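Local coordinates for putative lipoprotein (Bacteroides thetaiotaomicron, PDB 4Q1Z) that is of unknown function but, as a putative two-domain Bacteroides lipoprotein of the DUF4876 family, is probably held at the cell envelope by a lipid, at residues A150-T156 and Y257-G263; E176-K180 and M251-Y257; D309-A313 and K323-G327. All coordinates share one frame; numbering follows the deposited sequence.

Contact 1 (A150-T156 and Y257-G263); sequences ANLTPGT and YLTSVFG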
ATOM      1  N   ALA A 150       8.251   1.482  -8.968  1.00 39.68           N
ATOM      2  CA  ALA A 150       8.325   1.597 -10.415  1.00 39.36           C
ATOM      3  C   ALA A 150       6.991   2.041 -11.042  1.00 43.68           C
ATOM      4  O   ALA A 150       5.909   1.797 -10.489  1.00 40.81           O
ATOM      5  CB  ALA A 150       8.755   0.258 -11.027  1.00 39.76           C
ATOM      6  N   ASN A 151       7.095   2.691 -12.215  1.00 41.34           N
ATOM      7  CA  ASN A 151       5.973   2.997 -13.097  1.00 40.97           C
ATOM      8  C   ASN A 151       6.144   2.055 -14.288  1.00 45.01           C
ATOM      9  O   ASN A 151       7.274   1.727 -14.660  1.00 45.08           O
ATOM     10  CB  ASN A 151       5.870   4.485 -13.492  1.00 41.39           C
ATOM     11  CG  ASN A 151       6.910   4.973 -14.461  1.00 51.33           C
ATOM     12  OD1 ASN A 151       8.065   5.142 -14.109  1.00 49.75           O
ATOM     13  ND2 ASN A 151       6.519   5.229 -15.699  1.00 45.44           N
ATOM     14  N   LEU A 152       5.058   1.533 -14.812  1.00 41.74           N
ATOM     15  CA  LEU A 152       5.174   0.561 -15.896  1.00 41.14           C
ATOM     16  C   LEU A 152       4.996   1.217 -17.244  1.00 45.04           C
ATOM     17  O   LEU A 152       4.440   2.306 -17.332  1.00 43.50           O
ATOM     18  CB  LEU A 152       4.156  -0.620 -15.752  1.00 40.28           C
ATOM     19  CG  LEU A 152       3.919  -1.278 -14.378  1.00 41.99           C
ATOM     20  CD1 LEU A 152       2.943  -2.374 -14.519  1.00 41.35           C
ATOM     21  CD2 LEU A 152       5.200  -1.858 -13.777  1.00 41.86           C
ATOM     22  N   THR A 153       5.431   0.509 -18.295  1.00 44.05           N
ATOM     23  CA  THR A 153       5.277   0.891 -19.691  1.00 44.48           C
ATOM     24  C   THR A 153       4.067   0.133 -20.325  1.00 50.07           C
ATOM     25  O   THR A 153       3.814  -1.021 -19.942  1.00 49.70           O
ATOM     26  CB  THR A 153       6.575   0.615 -20.471  1.00 45.01           C
ATOM     27  OG1 THR A 153       6.508   1.280 -21.744  1.00 44.39           O
ATOM     28  CG2 THR A 153       6.844  -0.863 -20.678  1.00 39.97           C
ATOM     29  N   PRO A 154       3.350   0.705 -21.334  1.00 47.30           N
ATOM     30  CA  PRO A 154       3.451   2.081 -21.892  1.00 47.26           C
ATOM     31  C   PRO A 154       3.128   3.120 -20.821  1.00 52.06           C
ATOM     32  O   PRO A 154       2.139   2.927 -20.125  1.00 52.06           O
ATOM     33  CB  PRO A 154       2.389   2.075 -23.018  1.00 48.55           C
ATOM     34  CG  PRO A 154       2.173   0.620 -23.332  1.00 52.02           C
ATOM     35  CD  PRO A 154       2.268  -0.044 -22.002  1.00 47.53           C
ATOM     36  N   GLY A 155       3.985   4.145 -20.656  1.00 49.15           N
ATOM     37  CA  GLY A 155       3.820   5.241 -19.696  1.00 48.68           C
ATOM     38  C   GLY A 155       2.394   5.743 -19.611  1.00 55.35           C
ATOM     39  O   GLY A 155       1.811   5.757 -18.531  1.00 54.94           O
ATOM     40  N   THR A 156       1.802   6.090 -20.776  1.00 54.24           N
ATOM     41  CA  THR A 156       0.383   6.447 -20.926  1.00 53.92           C
ATOM     42  C   THR A 156      -0.352   5.242 -21.480  1.00 55.05           C
ATOM     43  O   THR A 156       0.148   4.587 -22.383  1.00 54.70           O
ATOM     44  CB  THR A 156       0.196   7.671 -21.833  1.00 66.38           C
ATOM     45  OG1 THR A 156       1.139   8.685 -21.463  1.00 70.01           O
ATOM     46  CG2 THR A 156      -1.247   8.223 -21.787  1.00 65.27           C
ATOM     47  N   TYR A 257      10.733  13.419 -12.451  1.00 45.79           N
ATOM     48  CA  TYR A 257      10.123  12.123 -12.540  1.00 43.93           C
ATOM     49  C   TYR A 257       8.656  12.413 -12.677  1.00 50.47           C
ATOM     50  O   TYR A 257       7.903  12.485 -11.694  1.00 51.28           O
ATOM     51  CB  TYR A 257      10.494  11.231 -11.335  1.00 44.88           C
ATOM     52  CG  TYR A 257       9.870   9.848 -11.408  1.00 45.75           C
ATOM     53  CD1 TYR A 257       9.924   9.097 -12.584  1.00 47.61           C
ATOM     54  CD2 TYR A 257       9.218   9.298 -10.309  1.00 45.59           C
ATOM     55  CE1 TYR A 257       9.315   7.848 -12.672  1.00 47.96           C
ATOM     56  CE2 TYR A 257       8.638   8.034 -10.373  1.00 46.74           C
ATOM     57  CZ  TYR A 257       8.686   7.315 -11.561  1.00 54.74           C
ATOM     58  OH  TYR A 257       8.116   6.077 -11.644  1.00 53.87           O
ATOM     59  N   LEU A 258       8.255  12.677 -13.922  1.00 47.36           N
ATOM     60  CA  LEU A 258       6.868  12.974 -14.221  1.00 45.37           C
ATOM     61  C   LEU A 258       6.222  11.734 -14.785  1.00 49.56           C
ATOM     62  O   LEU A 258       6.503  11.359 -15.921  1.00 52.39           O
ATOM     63  CB  LEU A 258       6.732  14.191 -15.177  1.00 44.74           C
ATOM     64  CG  LEU A 258       5.326  14.522 -15.698  1.00 47.92           C
ATOM     65  CD1 LEU A 258       4.409  15.034 -14.596  1.00 48.23           C
ATOM     66  CD2 LEU A 258       5.389  15.481 -16.826  1.00 47.74           C
ATOM     67  N   THR A 259       5.363  11.085 -13.990  1.00 44.61           N
ATOM     68  CA  THR A 259       4.560   9.954 -14.451  1.00 42.83           C
ATOM     69  C   THR A 259       3.367  10.569 -15.274  1.00 46.69           C
ATOM     70  O   THR A 259       3.098  11.761 -15.170  1.00 46.12           O
ATOM     71  CB  THR A 259       4.185   9.015 -13.283  1.00 45.45           C
ATOM     72  OG1 THR A 259       3.329   9.652 -12.333  1.00 47.78           O
ATOM     73  CG2 THR A 259       5.406   8.451 -12.577  1.00 37.69           C
ATOM     74  N   SER A 260       2.724   9.787 -16.148  1.00 44.13           N
ATOM     75  CA  SER A 260       1.617  10.243 -17.008  1.00 43.34           C
ATOM     76  C   SER A 260       0.531  11.022 -16.236  1.00 48.88           C
ATOM     77  O   SER A 260      -0.043  10.500 -15.268  1.00 49.74           O
ATOM     78  CB  SER A 260       0.982   9.051 -17.721  1.00 43.60           C
ATOM     79  OG  SER A 260       0.289   9.455 -18.886  1.00 49.92           O
ATOM     80  N   VAL A 261       0.257  12.275 -16.674  1.00 44.84           N
ATOM     81  CA  VAL A 261      -0.797  13.131 -16.106  1.00 44.04           C
ATOM     82  C   VAL A 261      -2.186  12.528 -16.527  1.00 49.16           C
ATOM     83  O   VAL A 261      -3.226  12.908 -15.979  1.00 50.67           O
ATOM     84  CB  VAL A 261      -0.635  14.647 -16.453  1.00 47.85           C
ATOM     85  CG1 VAL A 261       0.689  15.210 -15.914  1.00 46.89           C
ATOM     86  CG2 VAL A 261      -0.770  14.914 -17.953  1.00 47.54           C
ATOM     87  N   PHE A 262      -2.180  11.533 -17.450  1.00 43.58           N
ATOM     88  CA  PHE A 262      -3.370  10.780 -17.847  1.00 42.68           C
ATOM     89  C   PHE A 262      -3.584   9.537 -16.988  1.00 45.91           C
ATOM     90  O   PHE A 262      -4.493   8.784 -17.261  1.00 47.86           O
ATOM     91  CB  PHE A 262      -3.243  10.309 -19.291  1.00 44.85           C
ATOM     92  CG  PHE A 262      -3.284  11.382 -20.335  1.00 47.67           C
ATOM     93  CD1 PHE A 262      -4.484  11.997 -20.675  1.00 51.79           C
ATOM     94  CD2 PHE A 262      -2.131  11.752 -21.016  1.00 49.71           C
ATOM     95  CE1 PHE A 262      -4.527  12.991 -21.664  1.00 53.83           C
ATOM     96  CE2 PHE A 262      -2.172  12.733 -22.016  1.00 53.81           C
ATOM     97  CZ  PHE A 262      -3.372  13.344 -22.336  1.00 53.03           C
ATOM     98  N   GLY A 263      -2.721   9.279 -16.022  1.00 40.66           N
ATOM     99  CA  GLY A 263      -2.766   8.074 -15.213  1.00 39.07           C
ATOM    100  C   GLY A 263      -1.638   7.151 -15.605  1.00 44.99           C
ATOM    101  O   GLY A 263      -1.467   6.801 -16.784  1.00 43.45           O
TER
HETATM  102  O   HOH W   1       3.848   7.159 -16.396  1.00 50.47           O
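Asn151 and Tyr257 meet where strand 148-152, an inner strand of the large mixed sheet, faces the loop that returns the chain from strand 238-245 to strand 265-269. The two segments bury 271 Å² together, and of the CA atoms, those of Thr156 and Ser260 are nearest.

Direct hydrogen bonds join side chains at two places. The phenol of Tyr257 gives its proton to the amide oxygen of Asn151, with OH to OD1 at 2.6 Å. The oxygen lies at the edge of the ring, near its plane, while the amide is turned 60° against the ring; the donor sits 34° out of the carbonyl plane, so the bond is short but not in line with an ideal acceptor direction. With CG between the backbone N and the carbonyl carbon (chi1 72°), the amide of Asn151 lies where OD1 can meet the phenol. Its other amide atom, ND2, makes a weak bond to Glu176. Nearer the turn, Thr156 OG1 and Ser260 OG lie 2.8 Å apart as a hydroxyl-hydroxyl hydrogen bond.

One water supplies the backbone link. It donates to Gly155 O and accepts from Ser260 N at 2.9 Å, bridging two main chains that do not pair directly.

Apolar contact is slight. Thr156 CG2 touches Phe262 CD2 at 3.7 Å, obliquely to the ring, and Thr259 CG2 approaches Asn151 CB at 4.1 Å. The hydroxyl of Thr259 is directed to Tyr132 instead.

Within the loop, Ser260 to Gly263 form a type I beta turn, and both Ser260 and Phe262 direct CB toward the segment of Thr156. The turn is closed by the bond from Gly263 N to Ser260 O, 3.0 Å long.

Contact 2 (E176-K180 and M251-Y257); sequences ERVWK and MGSIPQY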
ATOM      1  N   GLU A 176       9.293   1.122 -16.707  1.00 42.57           N
ATOM      2  CA  GLU A 176       9.853   2.234 -17.455  1.00 41.95           C
ATOM      3  C   GLU A 176      11.055   2.781 -16.657  1.00 47.87           C
ATOM      4  O   GLU A 176      12.185   2.804 -17.174  1.00 45.20           O
ATOM      5  CB  GLU A 176       8.779   3.300 -17.688  1.00 42.76           C
ATOM      6  CG  GLU A 176       9.220   4.418 -18.614  1.00 58.61           C
ATOM      7  CD  GLU A 176       8.365   5.659 -18.503  1.00 83.78           C
ATOM      8  OE1 GLU A 176       7.290   5.688 -19.141  1.00 64.79           O
ATOM      9  OE2 GLU A 176       8.754   6.589 -17.757  1.00 86.76           O
ATOM     10  N   ARG A 177      10.794   3.187 -15.375  1.00 46.35           N
ATOM     11  CA  ARG A 177      11.787   3.679 -14.401  1.00 45.63           C
ATOM     12  C   ARG A 177      11.565   2.982 -13.045  1.00 46.29           C
ATOM     13  O   ARG A 177      10.428   2.711 -12.669  1.00 45.99           O
ATOM     14  CB  ARG A 177      11.765   5.217 -14.257  1.00 44.21           C
ATOM     15  CG  ARG A 177      13.072   5.749 -13.672  1.00 45.40           C
ATOM     16  CD  ARG A 177      13.055   7.233 -13.395  1.00 47.11           C
ATOM     17  NE  ARG A 177      12.859   8.045 -14.602  1.00 50.01           N
ATOM     18  CZ  ARG A 177      13.844   8.570 -15.332  1.00 59.09           C
ATOM     19  NH1 ARG A 177      15.112   8.355 -15.003  1.00 41.64           N
ATOM     20  NH2 ARG A 177      13.567   9.299 -16.402  1.00 44.21           N
ATOM     21  N   VAL A 178      12.660   2.633 -12.367  1.00 41.80           N
ATOM     22  CA  VAL A 178      12.695   1.921 -11.071  1.00 40.66           C
ATOM     23  C   VAL A 178      13.545   2.735 -10.076  1.00 46.19           C
ATOM     24  O   VAL A 178      14.624   3.226 -10.418  1.00 46.05           O
ATOM     25  CB  VAL A 178      13.235   0.445 -11.177  1.00 42.85           C
ATOM     26  CG1 VAL A 178      12.987  -0.327  -9.887  1.00 42.11           C
ATOM     27  CG2 VAL A 178      12.666  -0.310 -12.394  1.00 41.67           C
ATOM     28  N   TRP A 179      13.010   2.915  -8.874  1.00 43.35           N
ATOM     29  CA  TRP A 179      13.632   3.564  -7.725  1.00 43.25           C
ATOM     30  C   TRP A 179      13.595   2.587  -6.568  1.00 48.63           C
ATOM     31  O   TRP A 179      12.842   1.607  -6.609  1.00 47.09           O
ATOM     32  CB  TRP A 179      12.893   4.866  -7.322  1.00 40.70           C
ATOM     33  CG  TRP A 179      12.773   5.910  -8.383  1.00 40.54           C
ATOM     34  CD1 TRP A 179      11.797   6.003  -9.340  1.00 42.65           C
ATOM     35  CD2 TRP A 179      13.593   7.080  -8.527  1.00 40.28           C
ATOM     36  NE1 TRP A 179      12.014   7.115 -10.122  1.00 41.62           N
ATOM     37  CE2 TRP A 179      13.077   7.823  -9.609  1.00 43.59           C
ATOM     38  CE3 TRP A 179      14.720   7.576  -7.844  1.00 42.08           C
ATOM     39  CZ2 TRP A 179      13.628   9.059  -9.999  1.00 43.57           C
ATOM     40  CZ3 TRP A 179      15.306   8.759  -8.277  1.00 43.27           C
ATOM     41  CH2 TRP A 179      14.753   9.493  -9.335  1.00 43.75           C
ATOM     42  N   LYS A 180      14.380   2.859  -5.524  1.00 47.87           N
ATOM     43  CA  LYS A 180      14.327   2.084  -4.287  1.00 47.72           C
ATOM     44  C   LYS A 180      14.500   3.006  -3.098  1.00 51.51           C
ATOM     45  O   LYS A 180      15.029   4.112  -3.216  1.00 52.40           O
ATOM     46  CB  LYS A 180      15.317   0.895  -4.245  1.00 49.69           C
ATOM     47  CG  LYS A 180      16.782   1.206  -4.009  1.00 53.86           C
ATOM     48  CD  LYS A 180      17.534  -0.104  -3.908  1.00 57.95           C
ATOM     49  CE  LYS A 180      19.021   0.087  -3.972  1.00 80.73           C
ATOM     50  NZ  LYS A 180      19.739  -1.198  -3.767  1.00 96.53           N
HETATM   51  N   MSE A 251      20.396   8.274 -13.945  1.00 47.07           N
HETATM   52  CA  MSE A 251      19.138   9.011 -14.047  1.00 45.42           C
HETATM   53  C   MSE A 251      18.877   9.497 -15.468  1.00 55.12           C
HETATM   54  O   MSE A 251      17.724   9.503 -15.916  1.00 55.39           O
HETATM   55  CB  MSE A 251      19.138  10.197 -13.098  1.00 46.39           C
HETATM   56  CG  MSE A 251      19.141   9.791 -11.651  1.00 51.42           C
HETATM   57 SE   MSE A 251      18.943  11.343 -10.521  0.75 57.02          SE
HETATM   58  CE  MSE A 251      18.599  10.429  -8.921  1.00 53.69           C
ATOM     59  N   GLY A 252      19.936   9.916 -16.156  1.00 54.90           N
ATOM     60  CA  GLY A 252      19.818  10.404 -17.524  1.00 55.47           C
ATOM     61  C   GLY A 252      19.422  11.857 -17.643  1.00 61.30           C
ATOM     62  O   GLY A 252      19.517  12.634 -16.686  1.00 61.22           O
ATOM     63  N   SER A 253      18.946  12.214 -18.831  1.00 60.00           N
ATOM     64  CA  SER A 253      18.643  13.581 -19.239  1.00 60.52           C
ATOM     65  C   SER A 253      17.319  14.153 -18.701  1.00 62.17           C
ATOM     66  O   SER A 253      17.238  15.375 -18.539  1.00 62.42           O
ATOM     67  CB  SER A 253      18.660  13.680 -20.762  1.00 65.44           C
ATOM     68  OG  SER A 253      17.697  12.814 -21.343  1.00 80.76           O
ATOM     69  N   ILE A 254      16.294  13.309 -18.456  1.00 56.84           N
ATOM     70  CA  ILE A 254      14.978  13.769 -17.982  1.00 55.56           C
ATOM     71  C   ILE A 254      15.156  14.577 -16.665  1.00 56.67           C
ATOM     72  O   ILE A 254      15.873  14.127 -15.764  1.00 55.28           O
ATOM     73  CB  ILE A 254      13.970  12.593 -17.856  1.00 58.21           C
ATOM     74  CG1 ILE A 254      13.950  11.691 -19.133  1.00 58.38           C
ATOM     75  CG2 ILE A 254      12.548  13.054 -17.469  1.00 58.48           C
ATOM     76  CD1 ILE A 254      13.280  12.212 -20.423  1.00 57.56           C
ATOM     77  N   PRO A 255      14.577  15.807 -16.591  1.00 52.84           N
ATOM     78  CA  PRO A 255      14.776  16.658 -15.387  1.00 52.30           C
ATOM     79  C   PRO A 255      13.904  16.335 -14.163  1.00 54.37           C
ATOM     80  O   PRO A 255      14.324  16.647 -13.050  1.00 56.17           O
ATOM     81  CB  PRO A 255      14.459  18.075 -15.880  1.00 54.42           C
ATOM     82  CG  PRO A 255      13.833  17.929 -17.218  1.00 58.61           C
ATOM     83  CD  PRO A 255      13.741  16.486 -17.605  1.00 53.89           C
ATOM     84  N   GLN A 256      12.689  15.775 -14.351  1.00 46.85           N
ATOM     85  CA  GLN A 256      11.745  15.421 -13.260  1.00 43.92           C
ATOM     86  C   GLN A 256      11.261  14.070 -13.507  1.00 46.98           C
ATOM     87  O   GLN A 256      11.288  13.632 -14.646  1.00 44.40           O
ATOM     88  CB  GLN A 256      10.479  16.332 -13.147  1.00 44.53           C
ATOM     89  CG  GLN A 256      10.561  17.755 -13.642  1.00 58.34           C
ATOM     90  CD  GLN A 256      10.530  17.969 -15.127  1.00 64.85           C
ATOM     91  OE1 GLN A 256       9.931  17.204 -15.890  1.00 52.03           O
ATOM     92  NE2 GLN A 256      11.167  19.065 -15.552  1.00 71.28           N
ATOM     93  N   TYR A 257      10.733  13.419 -12.451  1.00 45.79           N
ATOM     94  CA  TYR A 257      10.123  12.123 -12.540  1.00 43.93           C
ATOM     95  C   TYR A 257       8.656  12.413 -12.677  1.00 50.47           C
ATOM     96  O   TYR A 257       7.903  12.485 -11.694  1.00 51.28           O
ATOM     97  CB  TYR A 257      10.494  11.231 -11.335  1.00 44.88           C
ATOM     98  CG  TYR A 257       9.870   9.848 -11.408  1.00 45.75           C
ATOM     99  CD1 TYR A 257       9.924   9.097 -12.584  1.00 47.61           C
ATOM    100  CD2 TYR A 257       9.218   9.298 -10.309  1.00 45.59           C
ATOM    101  CE1 TYR A 257       9.315   7.848 -12.672  1.00 47.96           C
ATOM    102  CE2 TYR A 257       8.638   8.034 -10.373  1.00 46.74           C
ATOM    103  CZ  TYR A 257       8.686   7.315 -11.561  1.00 54.74           C
ATOM    104  OH  TYR A 257       8.116   6.077 -11.644  1.00 53.87           O
TER
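Arg177 and Trp179, alternate residues of strand 177-180, both direct their CB atoms toward the loop 251-257, while Val178 between them points away. Arg177 leaves the strand with CG anti to its backbone N (chi1 -159°), stays extended through chi2 and bends at chi3. This course carries CD and NE past Tyr257 CD1, each at 3.7 Å, with the guanidinium turned steeply against the ring. Beyond the bend, NH1 donates to the main-chain oxygen of Met251 at 3.0 Å. That oxygen lies in the guanidinium plane and is met on a lone pair, with an N-H...O angle of 156°. NH2 rests against Ile254 CB at 3.6 Å. Outside the loop, the same guanidinium bonds His242 and forms a cation-pi pair with Tyr245. With alanine in place of Arg177, Met251 O would probably lose this donor and a gap would open beside Tyr257 and Ile254.

Trp179 presents its edge to the face of Tyr257. Its NE1 stands 3.4 Å above the phenol plane, over the ring centre, and the five-membered ring is inclined 57° to that plane, an edge-to-face pair. At the far end of the indole, the extended side chain of Met251, a selenomethionine, crosses at about a right angle and sets CE 3.7 Å from Trp179 CZ3.

Phe225 meets both Trp179 and Tyr257, completing an aromatic cluster. Together these contacts pack a long irregular loop over one face of a beta sheet, through aromatic side chains and an arginine bound to a loop carbonyl.

Contact 3 (D309-A313 and K323-G327); sequences DAVEA and KRVPG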
ATOM      1  N   ASP A 309       2.068  -4.086  -3.977  1.00 46.11           N
ATOM      2  CA  ASP A 309       0.850  -3.409  -4.432  1.00 45.02           C
ATOM      3  C   ASP A 309       1.038  -2.838  -5.843  1.00 48.31           C
ATOM      4  O   ASP A 309       2.128  -2.387  -6.184  1.00 49.54           O
ATOM      5  CB  ASP A 309       0.365  -2.305  -3.450  1.00 46.37           C
ATOM      6  CG  ASP A 309      -1.098  -1.820  -3.622  1.00 49.19           C
ATOM      7  OD1 ASP A 309      -1.939  -2.597  -4.117  1.00 47.47           O
ATOM      8  OD2 ASP A 309      -1.410  -0.709  -3.168  1.00 54.16           O
ATOM      9  N   ALA A 310      -0.045  -2.832  -6.634  1.00 43.41           N
ATOM     10  CA  ALA A 310      -0.117  -2.292  -7.991  1.00 42.10           C
ATOM     11  C   ALA A 310      -1.401  -1.511  -8.195  1.00 43.74           C
ATOM     12  O   ALA A 310      -2.454  -1.933  -7.733  1.00 42.38           O
ATOM     13  CB  ALA A 310      -0.030  -3.416  -9.001  1.00 43.12           C
ATOM     14  N   VAL A 311      -1.313  -0.342  -8.844  1.00 41.55           N
ATOM     15  CA  VAL A 311      -2.463   0.531  -9.145  1.00 40.97           C
ATOM     16  C   VAL A 311      -2.426   0.929 -10.622  1.00 45.15           C
ATOM     17  O   VAL A 311      -1.490   1.607 -11.069  1.00 46.38           O
ATOM     18  CB  VAL A 311      -2.547   1.791  -8.225  1.00 43.84           C
ATOM     19  CG1 VAL A 311      -3.794   2.635  -8.537  1.00 42.67           C
ATOM     20  CG2 VAL A 311      -2.524   1.394  -6.756  1.00 43.61           C
ATOM     21  N   GLU A 312      -3.473   0.549 -11.364  1.00 40.95           N
ATOM     22  CA  GLU A 312      -3.607   0.892 -12.786  1.00 39.34           C
ATOM     23  C   GLU A 312      -4.439   2.146 -12.955  1.00 43.65           C
ATOM     24  O   GLU A 312      -5.664   2.058 -12.969  1.00 42.00           O
ATOM     25  CB  GLU A 312      -4.240  -0.274 -13.582  1.00 39.99           C
ATOM     26  CG  GLU A 312      -4.389  -0.024 -15.073  1.00 43.17           C
ATOM     27  CD  GLU A 312      -3.410  -0.786 -15.939  1.00 60.68           C
ATOM     28  OE1 GLU A 312      -3.401  -2.034 -15.843  1.00 48.56           O
ATOM     29  OE2 GLU A 312      -2.677  -0.148 -16.735  1.00 46.79           O
ATOM     30  N   ALA A 313      -3.790   3.310 -13.141  1.00 42.01           N
ATOM     31  CA  ALA A 313      -4.570   4.513 -13.443  1.00 41.97           C
ATOM     32  C   ALA A 313      -4.514   4.740 -14.944  1.00 46.91           C
ATOM     33  O   ALA A 313      -3.534   4.351 -15.613  1.00 44.98           O
ATOM     34  CB  ALA A 313      -4.090   5.728 -12.664  1.00 42.64           C
ATOM     35  N   LYS A 323      -4.821  -1.705 -20.543  1.00 51.45           N
ATOM     36  CA  LYS A 323      -4.113  -2.027 -19.292  1.00 49.44           C
ATOM     37  C   LYS A 323      -2.658  -2.489 -19.513  1.00 50.23           C
ATOM     38  O   LYS A 323      -2.375  -3.183 -20.490  1.00 49.95           O
ATOM     39  CB  LYS A 323      -4.878  -3.123 -18.527  1.00 50.43           C
ATOM     40  CG  LYS A 323      -6.075  -2.581 -17.769  1.00 40.74           C
ATOM     41  CD  LYS A 323      -6.894  -3.625 -16.996  1.00 43.72           C
ATOM     42  CE  LYS A 323      -6.162  -4.540 -16.002  1.00 48.76           C
ATOM     43  NZ  LYS A 323      -5.345  -3.827 -14.975  1.00 45.51           N
ATOM     44  N   ARG A 324      -1.746  -2.125 -18.583  1.00 44.52           N
ATOM     45  CA  ARG A 324      -0.343  -2.560 -18.601  1.00 44.13           C
ATOM     46  C   ARG A 324       0.046  -3.208 -17.249  1.00 51.41           C
ATOM     47  O   ARG A 324       1.146  -3.747 -17.119  1.00 53.95           O
ATOM     48  CB  ARG A 324       0.653  -1.445 -19.012  1.00 43.51           C
ATOM     49  CG  ARG A 324       0.617  -0.117 -18.238  1.00 43.95           C
ATOM     50  CD  ARG A 324      -0.284   0.848 -18.957  1.00 43.68           C
ATOM     51  NE  ARG A 324      -0.066   2.230 -18.561  1.00 48.19           N
ATOM     52  CZ  ARG A 324      -0.872   2.948 -17.788  1.00 52.74           C
ATOM     53  NH1 ARG A 324      -1.955   2.399 -17.250  1.00 34.30           N
ATOM     54  NH2 ARG A 324      -0.598   4.219 -17.539  1.00 44.00           N
ATOM     55  N   VAL A 325      -0.860  -3.199 -16.258  1.00 47.27           N
ATOM     56  CA  VAL A 325      -0.616  -3.889 -14.998  1.00 46.71           C
ATOM     57  C   VAL A 325      -1.150  -5.327 -15.205  1.00 55.03           C
ATOM     58  O   VAL A 325      -2.315  -5.504 -15.621  1.00 55.56           O
ATOM     59  CB  VAL A 325      -1.238  -3.207 -13.724  1.00 48.48           C
ATOM     60  CG1 VAL A 325      -0.974  -4.029 -12.464  1.00 47.40           C
ATOM     61  CG2 VAL A 325      -0.727  -1.786 -13.525  1.00 47.74           C
ATOM     62  N   PRO A 326      -0.333  -6.365 -14.916  1.00 50.45           N
ATOM     63  CA  PRO A 326      -0.860  -7.733 -14.999  1.00 50.51           C
ATOM     64  C   PRO A 326      -2.103  -7.903 -14.093  1.00 53.79           C
ATOM     65  O   PRO A 326      -2.120  -7.431 -12.947  1.00 51.33           O
ATOM     66  CB  PRO A 326       0.326  -8.583 -14.540  1.00 52.36           C
ATOM     67  CG  PRO A 326       1.546  -7.701 -14.766  1.00 54.79           C
ATOM     68  CD  PRO A 326       1.058  -6.352 -14.415  1.00 50.24           C
ATOM     69  N   GLY A 327      -3.148  -8.526 -14.661  1.00 51.34           N
ATOM     70  CA  GLY A 327      -4.456  -8.759 -14.053  1.00 50.50           C
ATOM     71  C   GLY A 327      -4.449  -9.329 -12.651  1.00 55.31           C
ATOM     72  O   GLY A 327      -5.319  -8.980 -11.847  1.00 56.28           O
TER
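The nearest CA atoms of the two backbones are those of Glu312 and Val325, 6.1 Å apart, yet the link between them runs from side chain to main chain. A salt-bridge network centred on Glu312 joins strand 307-312, an outermost strand of the large mixed sheet within this chain, to the loop that follows it.

In Glu312 a chi1 of -179° swings CG away from the backbone N, and the bend at chi2 turns both carboxylate oxygens to the loop. Each oxygen accepts two bonds. OE1 takes Val325 N on its syn side and Lys323 NZ on its anti side, both at 2.8 Å; OE2 takes Arg324 N at 2.9 Å on its syn side. Two successive loop amides thus fix the carboxylate's rotation. The lysine ammonium also donates to Asp330 O and Gly332 O, so it is gripped by three oxygens, two of them main-chain carbonyls.

Beside this polar grip, Ala310 CB packs on Val325 CG1 at 3.6 Å. The Arg324 guanidinium lies nearly coplanar with the carboxylate, 22° apart. Arg324 NH1 binds the anti lone pair of Glu312 OE2 at 2.7 Å. The same Arg324 NH1 also donates to Ala313 O at 3.0 Å, almost straight (169°).

In the fold
All three contacts fasten irregular loops to the large mixed sheet. Contacts 1 and 2 share Tyr257 and use neighbouring strands, 148-152 and 177-180, with contact 2 nested along the chain inside the loop that contact 1 closes. Contact 3 lies at 307-312, an outermost strand within this chain. Contacts 2 and 3 are buried yet unlike in chemistry: contact 2 combines aromatic packing with an arginine-to-carbonyl bond, contact 3 rests on a charge network. Contact 1 is only partly buried and relies on neutral hydroxyl, amide and water bonds. Arg324 of contact 3 reaches into contact 1, donating to Pro154, Gly155 and Gly263 carbonyls, whereas contacts 2 and 3 stay about 8 Å apart at their nearest atoms.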